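PDB 4HVM: TlmII from Streptoalloteichus hindustanus, which takes part in the biosynthesis of the antibiotic tallysomycin and belongs to the condensation-domain family of nonribosomal peptide synthetases, consistent with phosphopantetheine binding. Local coordinates for residues A16-Q20 and P295-R299; A37-L41 and R150-G155; L60-P64 and F165-Y170; L65-F70 and Q142-D146. All blocks are in the same frame, centred on the assembly; numbering follows the deposited sequence.

Contact 1 (A16-Q20 and P295-R299); sequences ASFLQ and PLTDR
Leu19 and Gln20, in the first turn of helix 18-27, lie against Pro295, just before strand 297-305, and Asp298 within its first residues, a buried junction between the two halves of the condensation-domain fold. Ser17 is the N-cap of the helix, and it is the side chain three residues on that serves its backbone: Ser17 N donates to Gln20 OE1 (2.9 Å, 165° at the hydrogen), in the carbonyl plane and on a lone pair. This is one half of the exchange that makes a capping box, and a weaker bond from Ser17 OG reaches the same oxygen. Leu19 carries most of the apolar contact. Its two methyls go to different partners: CD1 lies 3.5 Å from Pro295 O and also against Leu296 CA, while CD2 touches Asp298 CG at 3.5 Å. That methyl covers the carboxylate without using its polar capacity, since Asp298 OD2 accepts from Tyr332 OH and Tyr335 N. Gln20 is both polar and long: its amide oxygen serves the helix start, its NE2 donates to Met143 O, and its methylene stem packs on the proline, with Gln20 CG 3.8 Å from Pro295 CG.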
loop_
_atom_site.group_PDB
_atom_site.type_symbol
_atom_site.label_atom_id
_atom_site.label_comp_id
_atom_site.label_asym_id
_atom_site.label_seq_id
_atom_site.Cartn_x
_atom_site.Cartn_y
_atom_site.Cartn_z
ATOM N N ALA A 16 -15.735 -4.666 -13.555
ATOM C CA ALA A 16 -14.640 -4.398 -12.630
ATOM C C ALA A 16 -13.520 -5.412 -12.811
ATOM O O ALA A 16 -13.767 -6.565 -13.168
ATOM C CB ALA A 16 -15.138 -4.412 -11.199
ATOM N N SER A 17 -12.289 -4.983 -12.549
ATOM C CA SER A 17 -11.123 -5.853 -12.688
ATOM C C SER A 17 -11.038 -6.876 -11.555
ATOM O O SER A 17 -11.807 -6.819 -10.596
ATOM C CB SER A 17 -9.834 -5.028 -12.758
ATOM O OG SER A 17 -9.574 -4.369 -11.531
ATOM N N PHE A 18 -10.092 -7.802 -11.664
ATOM C CA PHE A 18 -9.971 -8.894 -10.700
ATOM C C PHE A 18 -9.471 -8.445 -9.322
ATOM O O PHE A 18 -9.799 -9.059 -8.304
ATOM C CB PHE A 18 -9.085 -10.006 -11.265
ATOM C CG PHE A 18 -7.616 -9.696 -11.231
ATOM C CD1 PHE A 18 -7.051 -8.794 -12.120
ATOM C CD2 PHE A 18 -6.796 -10.325 -10.312
ATOM C CE1 PHE A 18 -5.687 -8.523 -12.081
ATOM C CE2 PHE A 18 -5.442 -10.061 -10.268
ATOM C CZ PHE A 18 -4.885 -9.159 -11.152
ATOM N N LEU A 19 -8.679 -7.379 -9.293
ATOM C CA LEU A 19 -8.201 -6.821 -8.031
ATOM C C LEU A 19 -9.289 -5.991 -7.365
ATOM O O LEU A 19 -9.351 -5.902 -6.139
ATOM C CB LEU A 19 -6.949 -5.970 -8.253
ATOM C CG LEU A 19 -5.673 -6.746 -8.602
ATOM C CD1 LEU A 19 -4.518 -5.798 -8.878
ATOM C CD2 LEU A 19 -5.313 -7.742 -7.503
ATOM N N GLN A 20 -10.142 -5.380 -8.183
ATOM C CA GLN A 20 -11.290 -4.636 -7.678
ATOM C C GLN A 20 -12.340 -5.591 -7.123
ATOM O O GLN A 20 -12.893 -5.361 -6.049
ATOM C CB GLN A 20 -11.898 -3.767 -8.779
ATOM C CG GLN A 20 -11.047 -2.572 -9.155
ATOM C CD GLN A 20 -11.628 -1.794 -10.311
ATOM O OE1 GLN A 20 -12.157 -2.374 -11.259
ATOM N NE2 GLN A 20 -11.536 -0.473 -10.241
ATOM N N PRO A 295 -5.709 0.375 -9.926
ATOM C CA PRO A 295 -5.400 -0.729 -9.012
ATOM C C PRO A 295 -4.651 -1.867 -9.701
ATOM O O PRO A 295 -5.267 -2.702 -10.364
ATOM C CB PRO A 295 -6.783 -1.205 -8.563
ATOM C CG PRO A 295 -7.683 -0.859 -9.700
ATOM C CD PRO A 295 -7.136 0.408 -10.297
ATOM N N LEU A 296 -3.333 -1.899 -9.529
ATOM C CA LEU A 296 -2.504 -2.948 -10.110
ATOM C C LEU A 296 -1.500 -3.495 -9.092
ATOM O O LEU A 296 -0.465 -4.052 -9.457
ATOM C CB LEU A 296 -1.786 -2.428 -11.357
ATOM C CG LEU A 296 -2.683 -2.190 -12.576
ATOM C CD1 LEU A 296 -1.872 -1.645 -13.734
ATOM C CD2 LEU A 296 -3.400 -3.470 -12.983
ATOM N N THR A 297 -1.816 -3.329 -7.812
ATOM C CA THR A 297 -0.964 -3.828 -6.743
ATOM C C THR A 297 -1.687 -4.938 -5.994
ATOM O O THR A 297 -2.851 -4.791 -5.620
ATOM C CB THR A 297 -0.577 -2.714 -5.754
ATOM O OG1 THR A 297 0.080 -1.652 -6.457
ATOM C CG2 THR A 297 0.350 -3.258 -4.678
ATOM N N ASP A 298 -0.995 -6.052 -5.785
ATOM C CA ASP A 298 -1.578 -7.198 -5.103
ATOM C C ASP A 298 -0.634 -7.729 -4.031
ATOM O O ASP A 298 0.562 -7.446 -4.051
ATOM C CB ASP A 298 -1.902 -8.298 -6.111
ATOM C CG ASP A 298 -2.836 -9.349 -5.548
ATOM O OD1 ASP A 298 -3.614 -9.039 -4.618
ATOM O OD2 ASP A 298 -2.796 -10.490 -6.050
ATOM N N ARG A 299 -1.181 -8.499 -3.096
ATOM C CA ARG A 299 -0.392 -9.071 -2.011
ATOM C C ARG A 299 -0.007 -10.523 -2.291
ATOM O O ARG A 299 -0.821 -11.309 -2.779
ATOM C CB ARG A 299 -1.163 -8.978 -0.693
ATOM C CG ARG A 299 -1.260 -7.571 -0.131
ATOM C CD ARG A 299 -2.177 -7.528 1.082
ATOM N NE ARG A 299 -3.582 -7.669 0.711
ATOM C CZ ARG A 299 -4.587 -7.705 1.580
ATOM N NH1 ARG A 299 -4.347 -7.618 2.883
ATOM N NH2 ARG A 299 -5.835 -7.832 1.147
#

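Contact 2 (A37-L41 and R150-G155); sequences AARGL and RYMVLG. With SO4 (sulfate ion), chain F.
Arg39 and Arg150 bring their guanidinium groups together beside a sulfate ion, probably taken up from the crystallisation liquor. Among the charged groups, Arg150 NH1 sits over one face of the Arg39 guanidinium, 3.2 Å from Arg39 NH1; both nitrogens are donors, so no hydrogen bond joins them, and the two planes are turned 61° apart. The sulfate lies at the edge of the Arg39 group, where Arg39 NH2 makes weak, bent bonds to its O4 (2.7 Å) and O3; the anion would be expected to offset the gathered positive charge. Bends at chi2 and chi3 fold the Arg39 chain back, and its NE makes another weak bond to Ala38 O. The small Ala37 lets its CB cover a face of the Arg150 guanidinium, 3.5 Å from Arg150 NH2. Through water, Gly40 N donates to a molecule that in turn donates to Tyr151 OH (2.9 Å), a hydroxyl also bonded to Glu391. Among apolar groups, Leu41 divides its two methyls between neighbouring side chains of the helix: CD1 packs on Leu154 CB at 3.7 Å, whereas CD2 approaches Tyr151 CD1 at 4.0 Å. Leu154 CD1 rests 3.6 Å from Gly40 CA. With the segment axes 8.7 Å apart and their directions 37° from parallel, this is helix-on-sheet packing, helix 147-161 covering strand 36-44 of the five-stranded sheet in the chloramphenicol acetyltransferase-like N-terminal half.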
loop_
_atom_site.group_PDB
_atom_site.type_symbol
_atom_site.label_atom_id
_atom_site.label_comp_id
_atom_site.label_asym_id
_atom_site.label_seq_id
_atom_site.Cartn_x
_atom_site.Cartn_y
_atom_site.Cartn_z
ATOM N N ALA A 37 -6.889 5.930 1.670
ATOM C CA ALA A 37 -5.532 6.275 2.060
ATOM C C ALA A 37 -5.258 7.708 1.634
ATOM O O ALA A 37 -5.877 8.209 0.695
ATOM C CB ALA A 37 -4.536 5.335 1.405
ATOM N N ALA A 38 -4.326 8.366 2.315
ATOM C CA ALA A 38 -3.998 9.749 1.990
ATOM C C ALA A 38 -2.501 9.965 1.793
ATOM O O ALA A 38 -1.691 9.544 2.614
ATOM C CB ALA A 38 -4.528 10.680 3.069
ATOM N N ARG A 39 -2.146 10.619 0.693
ATOM C CA ARG A 39 -0.772 11.031 0.440
ATOM C C ARG A 39 -0.795 12.477 -0.034
ATOM O O ARG A 39 -1.848 12.987 -0.417
ATOM C CB ARG A 39 -0.125 10.138 -0.620
ATOM C CG ARG A 39 -0.073 8.662 -0.242
ATOM C CD ARG A 39 0.785 8.431 0.987
ATOM N NE ARG A 39 0.234 7.382 1.841
ATOM C CZ ARG A 39 0.534 6.093 1.728
ATOM N NH1 ARG A 39 1.385 5.691 0.794
ATOM N NH2 ARG A 39 -0.015 5.206 2.549
ATOM N N GLY A 40 0.356 13.143 -0.007
ATOM C CA GLY A 40 0.417 14.534 -0.418
ATOM C C GLY A 40 1.788 15.010 -0.856
ATOM O O GLY A 40 2.809 14.480 -0.424
ATOM N N LEU A 41 1.803 16.016 -1.726
ATOM C CA LEU A 41 3.039 16.661 -2.152
ATOM C C LEU A 41 3.070 18.094 -1.633
ATOM O O LEU A 41 2.095 18.832 -1.768
ATOM C CB LEU A 41 3.160 16.658 -3.679
ATOM C CG LEU A 41 3.365 15.305 -4.363
ATOM C CD1 LEU A 41 3.459 15.479 -5.867
ATOM C CD2 LEU A 41 4.604 14.598 -3.826
ATOM N N ARG A 150 -1.339 7.013 -6.527
ATOM C CA ARG A 150 -1.615 8.222 -5.759
ATOM C C ARG A 150 -0.606 9.317 -6.084
ATOM O O ARG A 150 -0.972 10.475 -6.266
ATOM C CB ARG A 150 -1.617 7.936 -4.257
ATOM C CG ARG A 150 -2.638 6.904 -3.813
ATOM C CD ARG A 150 -2.730 6.846 -2.295
ATOM N NE ARG A 150 -3.122 5.522 -1.821
ATOM C CZ ARG A 150 -2.281 4.635 -1.299
ATOM N NH1 ARG A 150 -0.996 4.931 -1.164
ATOM N NH2 ARG A 150 -2.731 3.453 -0.902
ATOM N N TYR A 151 0.665 8.944 -6.166
ATOM C CA TYR A 151 1.711 9.905 -6.489
ATOM C C TYR A 151 1.757 10.221 -7.984
ATOM O O TYR A 151 2.219 11.290 -8.386
ATOM C CB TYR A 151 3.066 9.403 -5.999
ATOM C CG TYR A 151 3.246 9.529 -4.507
ATOM C CD1 TYR A 151 3.289 10.777 -3.905
ATOM C CD2 TYR A 151 3.383 8.409 -3.701
ATOM C CE1 TYR A 151 3.456 10.907 -2.544
ATOM C CE2 TYR A 151 3.553 8.529 -2.333
ATOM C CZ TYR A 151 3.590 9.782 -1.761
ATOM O OH TYR A 151 3.758 9.911 -0.403
HETATM N N MSE A 152 1.283 9.287 -8.803
HETATM C CA MSE A 152 1.155 9.531 -10.236
HETATM C C MSE A 152 0.159 10.661 -10.458
HETATM O O MSE A 152 0.426 11.609 -11.201
HETATM C CB MSE A 152 0.686 8.271 -10.970
HETATM C CG MSE A 152 1.678 7.120 -10.939
HETATM SE SE MSE A 152 1.158 5.639 -12.098
HETATM C CE MSE A 152 1.481 6.514 -13.804
ATOM N N VAL A 153 -0.986 10.557 -9.789
ATOM C CA VAL A 153 -2.034 11.563 -9.895
ATOM C C VAL A 153 -1.560 12.909 -9.360
ATOM O O VAL A 153 -1.758 13.941 -10.001
ATOM C CB VAL A 153 -3.314 11.134 -9.143
ATOM C CG1 VAL A 153 -4.324 12.273 -9.104
ATOM C CG2 VAL A 153 -3.924 9.911 -9.797
ATOM N N LEU A 154 -0.928 12.892 -8.189
ATOM C CA LEU A 154 -0.403 14.112 -7.582
ATOM C C LEU A 154 0.658 14.757 -8.466
ATOM O O LEU A 154 0.712 15.982 -8.592
ATOM C CB LEU A 154 0.176 13.824 -6.194
ATOM C CG LEU A 154 -0.822 13.502 -5.081
ATOM C CD1 LEU A 154 -0.101 13.203 -3.776
ATOM C CD2 LEU A 154 -1.803 14.645 -4.900
ATOM N N GLY A 155 1.501 13.928 -9.072
ATOM C CA GLY A 155 2.525 14.417 -9.976
ATOM C C GLY A 155 1.916 15.010 -11.231
ATOM O O GLY A 155 2.401 16.016 -11.753
HETATM S S SO4 F . -2.134 3.307 4.112
HETATM O O1 SO4 F . -1.467 3.183 5.407
HETATM O O2 SO4 F . -3.351 2.498 4.090
HETATM O O3 SO4 F . -2.484 4.707 3.889
HETATM O O4 SO4 F . -1.237 2.842 3.057
HETATM O O HOH W 1 2.689 11.995 1.351
#

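Contact 3 (L60-P64 and F165-Y170)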
loop_
_atom_site.group_PDB
_atom_site.type_symbol
_atom_site.label_atom_id
_atom_site.label_comp_id
_atom_site.label_asym_id
_atom_site.label_seq_id
_atom_site.Cartn_x
_atom_site.Cartn_y
_atom_site.Cartn_z
ATOM N N LEU A 60 -8.467 15.641 -13.074
ATOM C CA LEU A 60 -9.690 14.923 -12.715
ATOM C C LEU A 60 -10.537 14.625 -13.946
ATOM O O LEU A 60 -11.302 13.662 -13.967
ATOM C CB LEU A 60 -10.515 15.718 -11.697
ATOM C CG LEU A 60 -9.941 15.800 -10.277
ATOM C CD1 LEU A 60 -10.862 16.598 -9.360
ATOM C CD2 LEU A 60 -9.675 14.407 -9.713
ATOM N N ASP A 61 -10.391 15.458 -14.969
ATOM C CA ASP A 61 -11.123 15.285 -16.214
ATOM C C ASP A 61 -10.442 14.254 -17.104
ATOM O O ASP A 61 -11.091 13.357 -17.641
ATOM C CB ASP A 61 -11.234 16.622 -16.952
ATOM C CG ASP A 61 -11.806 16.476 -18.353
ATOM O OD1 ASP A 61 -13.044 16.556 -18.505
ATOM O OD2 ASP A 61 -11.016 16.291 -19.306
ATOM N N ALA A 62 -9.128 14.392 -17.252
ATOM C CA ALA A 62 -8.357 13.557 -18.165
ATOM C C ALA A 62 -8.344 12.087 -17.758
ATOM O O ALA A 62 -8.130 11.211 -18.595
ATOM C CB ALA A 62 -6.935 14.082 -18.288
ATOM N N PHE A 63 -8.563 11.822 -16.475
ATOM C CA PHE A 63 -8.583 10.454 -15.965
ATOM C C PHE A 63 -9.974 10.061 -15.483
ATOM O O PHE A 63 -10.293 10.228 -14.307
ATOM C CB PHE A 63 -7.592 10.290 -14.812
ATOM C CG PHE A 63 -6.151 10.329 -15.231
ATOM C CD1 PHE A 63 -5.591 9.278 -15.938
ATOM C CD2 PHE A 63 -5.349 11.406 -14.893
ATOM C CE1 PHE A 63 -4.261 9.308 -16.314
ATOM C CE2 PHE A 63 -4.021 11.442 -15.264
ATOM C CZ PHE A 63 -3.475 10.394 -15.975
ATOM N N PRO A 64 -10.803 9.517 -16.385
ATOM C CA PRO A 64 -12.171 9.104 -16.037
ATOM C C PRO A 64 -12.235 8.085 -14.903
ATOM O O PRO A 64 -13.292 7.929 -14.288
ATOM C CB PRO A 64 -12.700 8.490 -17.338
ATOM C CG PRO A 64 -11.470 8.202 -18.166
ATOM C CD PRO A 64 -10.491 9.265 -17.800
ATOM N N PHE A 165 1.619 18.442 -18.614
ATOM C CA PHE A 165 0.765 17.264 -18.543
ATOM C C PHE A 165 0.282 16.832 -19.923
ATOM O O PHE A 165 -0.465 17.553 -20.587
ATOM C CB PHE A 165 -0.426 17.516 -17.619
ATOM C CG PHE A 165 -1.392 16.367 -17.552
ATOM C CD1 PHE A 165 -1.038 15.184 -16.925
ATOM C CD2 PHE A 165 -2.656 16.471 -18.106
ATOM C CE1 PHE A 165 -1.924 14.123 -16.856
ATOM C CE2 PHE A 165 -3.549 15.413 -18.041
ATOM C CZ PHE A 165 -3.183 14.238 -17.414
ATOM N N ARG A 166 0.728 15.655 -20.350
ATOM C CA ARG A 166 0.254 15.049 -21.586
ATOM C C ARG A 166 -0.423 13.722 -21.272
ATOM O O ARG A 166 0.229 12.786 -20.811
ATOM C CB ARG A 166 1.409 14.841 -22.565
ATOM C CG ARG A 166 2.085 16.134 -22.986
ATOM C CD ARG A 166 3.087 15.915 -24.110
ATOM N NE ARG A 166 4.124 14.955 -23.743
ATOM C CZ ARG A 166 5.185 14.677 -24.494
ATOM N NH1 ARG A 166 5.355 15.289 -25.659
ATOM N NH2 ARG A 166 6.078 13.788 -24.078
ATOM N N PRO A 167 -1.742 13.642 -21.511
ATOM C CA PRO A 167 -2.551 12.463 -21.179
ATOM C C PRO A 167 -2.121 11.214 -21.943
ATOM O O PRO A 167 -2.291 10.101 -21.446
ATOM C CB PRO A 167 -3.965 12.876 -21.609
ATOM C CG PRO A 167 -3.942 14.364 -21.622
ATOM C CD PRO A 167 -2.564 14.729 -22.068
ATOM N N ALA A 168 -1.568 11.404 -23.137
ATOM C CA ALA A 168 -1.129 10.287 -23.967
ATOM C C ALA A 168 0.098 9.599 -23.379
ATOM O O ALA A 168 0.396 8.452 -23.710
ATOM C CB ALA A 168 -0.848 10.754 -25.383
ATOM N N GLN A 169 0.807 10.308 -22.508
ATOM C CA GLN A 169 1.980 9.756 -21.841
ATOM C C GLN A 169 1.569 8.627 -20.902
ATOM O O GLN A 169 2.354 7.722 -20.617
ATOM C CB GLN A 169 2.702 10.851 -21.054
ATOM C CG GLN A 169 4.168 10.569 -20.766
ATOM C CD GLN A 169 5.075 10.945 -21.924
ATOM O OE1 GLN A 169 4.606 11.301 -23.005
ATOM N NE2 GLN A 169 6.383 10.873 -21.699
ATOM N N TYR A 170 0.330 8.689 -20.421
ATOM C CA TYR A 170 -0.195 7.680 -19.510
ATOM C C TYR A 170 -1.062 6.676 -20.262
ATOM O O TYR A 170 -1.610 6.980 -21.322
ATOM C CB TYR A 170 -1.015 8.334 -18.392
ATOM C CG TYR A 170 -0.255 9.356 -17.572
ATOM C CD1 TYR A 170 -0.173 10.680 -17.983
ATOM C CD2 TYR A 170 0.376 8.997 -16.384
ATOM C CE1 TYR A 170 0.518 11.617 -17.242
ATOM C CE2 TYR A 170 1.071 9.930 -15.634
ATOM C CZ TYR A 170 1.138 11.238 -16.068
ATOM O OH TYR A 170 1.827 12.169 -15.326
#
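Ala62, in the last turn of helix 49-62, faces Pro167 at the start of a short 3-10 turn, with their CA atoms 6.6 Å apart, and at Phe63 the chain leaves helical geometry. The small Ala62 suits this approach: its CB touches the rim of the Phe165 ring, 3.6 Å from CE2 and near the ring plane, and more loosely meets Pro167 CG. The outer end of the Phe63 ring meets both aromatic residues of the other segment. Its CZ points onto one face of the Tyr170 ring, 3.7 Å from Tyr170 CG, an edge-to-face pair with centroids 5.4 Å apart and planes at 82°. The three rings form an aromatic cluster that ties the C-terminal end of helix 49-62 to the loop following helix 147-161, within the N-terminal half of the condensation fold. Phe63 CE2 also lies 3.6 Å from Phe165 CZ, where the planes stand 60° apart. Phe165 swings its ring onto this side with CG anti to the backbone N (chi1 177°), and also packs on Ala156 and Ala160 of that helix. Tyrosine suits position 170 because its face receives Phe63 while the hydroxyl hydrogen-bonds to Gln159 OE1.

Contact 4 (L65-F70 and Q142-D146); sequences LLRVNF and QMLLD
Met143, Leu144 and Leu145 fill the three variable places of the loop that corresponds to the HHxxxDG signature of condensation domains, here reading HQMLLDA, and their side chains press on Leu65, Leu66, Val68 and Phe70. Leu144 occupies the middle. Its CD2 lies 3.6 Å from Phe70 CZ and 3.7 Å from Leu65 CD1, with Val68 CG1 farther off, while its CD1 sits 3.7 Å from Val68 O; a branched leucine can meet all of these at once. Met143, a selenomethionine, curls at its last torsion (chi3 51°) and sets its CE methyl over one face of the Phe70 ring, 3.7 Å from the centroid and 20° off the normal. This is a CH-pi contact, with SE above the same ring at 4.9 Å from the centroid, a Met-aromatic pair. Leu145 crosses Leu66 at about a right angle, CD2 to CD2 at 3.7 Å. Loop side chains meeting 65-70 are thus all apolar, though Leu144 O lies 3.5 Å from Leu65 CD2. Gln142 stands where the family usually has its second histidine. Asp146 caps the following helix and forms a salt bridge to Arg284, as in the structural aspartate–arginine pair of condensation-domain active sites.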
loop_
_atom_site.group_PDB
_atom_site.type_symbol
_atom_site.label_atom_id
_atom_site.label_comp_id
_atom_site.label_asym_id
_atom_site.label_seq_id
_atom_site.Cartn_x
_atom_site.Cartn_y
_atom_site.Cartn_z
ATOM N N LEU A 65 -11.121 7.414 -14.627
ATOM C CA LEU A 65 -11.071 6.451 -13.533
ATOM C C LEU A 65 -11.289 7.139 -12.190
ATOM O O LEU A 65 -11.900 6.575 -11.283
ATOM C CB LEU A 65 -9.733 5.711 -13.525
ATOM C CG LEU A 65 -9.496 4.789 -12.327
ATOM C CD1 LEU A 65 -10.510 3.659 -12.307
ATOM C CD2 LEU A 65 -8.083 4.243 -12.326
ATOM N N LEU A 66 -10.786 8.360 -12.068
ATOM C CA LEU A 66 -10.914 9.111 -10.829
ATOM C C LEU A 66 -12.370 9.472 -10.549
ATOM O O LEU A 66 -12.753 9.693 -9.400
ATOM C CB LEU A 66 -10.061 10.374 -10.887
ATOM C CG LEU A 66 -8.578 10.169 -11.186
ATOM C CD1 LEU A 66 -7.855 11.505 -11.233
ATOM C CD2 LEU A 66 -7.941 9.253 -10.156
ATOM N N ARG A 67 -13.175 9.531 -11.604
ATOM C CA ARG A 67 -14.583 9.887 -11.482
ATOM C C ARG A 67 -15.470 8.647 -11.515
ATOM O O ARG A 67 -16.601 8.698 -12.000
ATOM C CB ARG A 67 -14.979 10.843 -12.609
ATOM C CG ARG A 67 -14.310 12.205 -12.527
ATOM C CD ARG A 67 -14.659 13.087 -13.717
ATOM N NE ARG A 67 -13.869 12.759 -14.901
ATOM C CZ ARG A 67 -14.368 12.239 -16.019
ATOM N NH1 ARG A 67 -15.666 11.989 -16.117
ATOM N NH2 ARG A 67 -13.570 11.977 -17.043
ATOM N N VAL A 68 -14.961 7.537 -10.994
ATOM C CA VAL A 68 -15.678 6.270 -11.074
ATOM C C VAL A 68 -16.354 5.868 -9.764
ATOM O O VAL A 68 -15.750 5.925 -8.693
ATOM C CB VAL A 68 -14.743 5.135 -11.559
ATOM C CG1 VAL A 68 -15.257 3.772 -11.120
ATOM C CG2 VAL A 68 -14.585 5.201 -13.073
ATOM N N ASN A 69 -17.623 5.487 -9.864
ATOM C CA ASN A 69 -18.343 4.891 -8.748
ATOM C C ASN A 69 -18.630 3.428 -9.051
ATOM O O ASN A 69 -18.543 3.001 -10.201
ATOM C CB ASN A 69 -19.641 5.648 -8.476
ATOM C CG ASN A 69 -19.399 7.039 -7.926
ATOM O OD1 ASN A 69 -19.338 8.017 -8.672
ATOM N ND2 ASN A 69 -19.253 7.133 -6.610
ATOM N N PHE A 70 -18.968 2.657 -8.023
ATOM C CA PHE A 70 -19.184 1.224 -8.192
ATOM C C PHE A 70 -20.644 0.831 -8.029
ATOM O O PHE A 70 -21.371 1.411 -7.222
ATOM C CB PHE A 70 -18.306 0.433 -7.223
ATOM C CG PHE A 70 -16.839 0.578 -7.490
ATOM C CD1 PHE A 70 -16.219 -0.202 -8.451
ATOM C CD2 PHE A 70 -16.081 1.500 -6.791
ATOM C CE1 PHE A 70 -14.869 -0.067 -8.707
ATOM C CE2 PHE A 70 -14.731 1.638 -7.040
ATOM C CZ PHE A 70 -14.124 0.853 -7.999
ATOM N N GLN A 142 -9.001 2.612 -2.405
ATOM C CA GLN A 142 -7.923 1.740 -2.870
ATOM C C GLN A 142 -8.292 0.924 -4.110
ATOM O O GLN A 142 -7.423 0.336 -4.750
ATOM C CB GLN A 142 -7.465 0.800 -1.752
ATOM C CG GLN A 142 -8.508 -0.228 -1.346
ATOM C CD GLN A 142 -7.915 -1.385 -0.570
ATOM O OE1 GLN A 142 -7.730 -1.304 0.645
ATOM N NE2 GLN A 142 -7.612 -2.473 -1.271
HETATM N N MSE A 143 -9.580 0.887 -4.439
HETATM C CA MSE A 143 -10.043 0.172 -5.625
HETATM C C MSE A 143 -9.952 1.047 -6.872
HETATM O O MSE A 143 -10.325 0.626 -7.969
HETATM C CB MSE A 143 -11.477 -0.321 -5.432
HETATM C CG MSE A 143 -11.601 -1.502 -4.488
HETATM SE SE MSE A 143 -13.440 -2.092 -4.265
HETATM C CE MSE A 143 -13.929 -2.248 -6.141
ATOM N N LEU A 144 -9.465 2.268 -6.691
ATOM C CA LEU A 144 -9.241 3.182 -7.802
ATOM C C LEU A 144 -7.759 3.485 -7.947
ATOM O O LEU A 144 -7.215 3.443 -9.045
ATOM C CB LEU A 144 -10.018 4.485 -7.601
ATOM C CG LEU A 144 -11.543 4.411 -7.705
ATOM C CD1 LEU A 144 -12.137 5.805 -7.767
ATOM C CD2 LEU A 144 -11.961 3.595 -8.916
ATOM N N LEU A 145 -7.110 3.789 -6.828
ATOM C CA LEU A 145 -5.693 4.129 -6.830
ATOM C C LEU A 145 -4.915 3.298 -5.815
ATOM O O LEU A 145 -5.266 3.265 -4.636
ATOM C CB LEU A 145 -5.512 5.615 -6.515
ATOM C CG LEU A 145 -6.299 6.604 -7.375
ATOM C CD1 LEU A 145 -6.020 8.033 -6.937
ATOM C CD2 LEU A 145 -5.969 6.419 -8.843
ATOM N N ASP A 146 -3.863 2.627 -6.274
ATOM C CA ASP A 146 -2.953 1.939 -5.369
ATOM C C ASP A 146 -1.862 2.902 -4.895
ATOM O O ASP A 146 -1.931 4.102 -5.167
ATOM C CB ASP A 146 -2.351 0.688 -6.020
ATOM C CG ASP A 146 -1.706 0.968 -7.369
ATOM O OD1 ASP A 146 -1.454 2.146 -7.698
ATOM O OD2 ASP A 146 -1.441 -0.009 -8.103
#

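Contact 4 touches each of the other three, contacts 1 and 2 through its signature loop and contact 3 through its 65-70 segment. That loop corresponds to the active-site signature of condensation domains, so contact 4 probably borders the presumed site. Contact 1 lies 11 Å away, centre to centre: Asp146 OD2 is 2.8 Å from Thr297 OG1, which ties the loop to the C-terminal half. The 150-155 segment of contact 2 continues along the helix that Asp146 caps, and Val153 CG2 packs on Leu145 CD1 at 4.0 Å; the sulfate there is held weakly by Arg39. Contact 3 lies about 15 Å from contacts 2 and 4, centre to centre; Arg67 NE donates to Leu60 O at 2.9 Å, and Met152 CE meets Tyr170 CD2 at 3.7 Å.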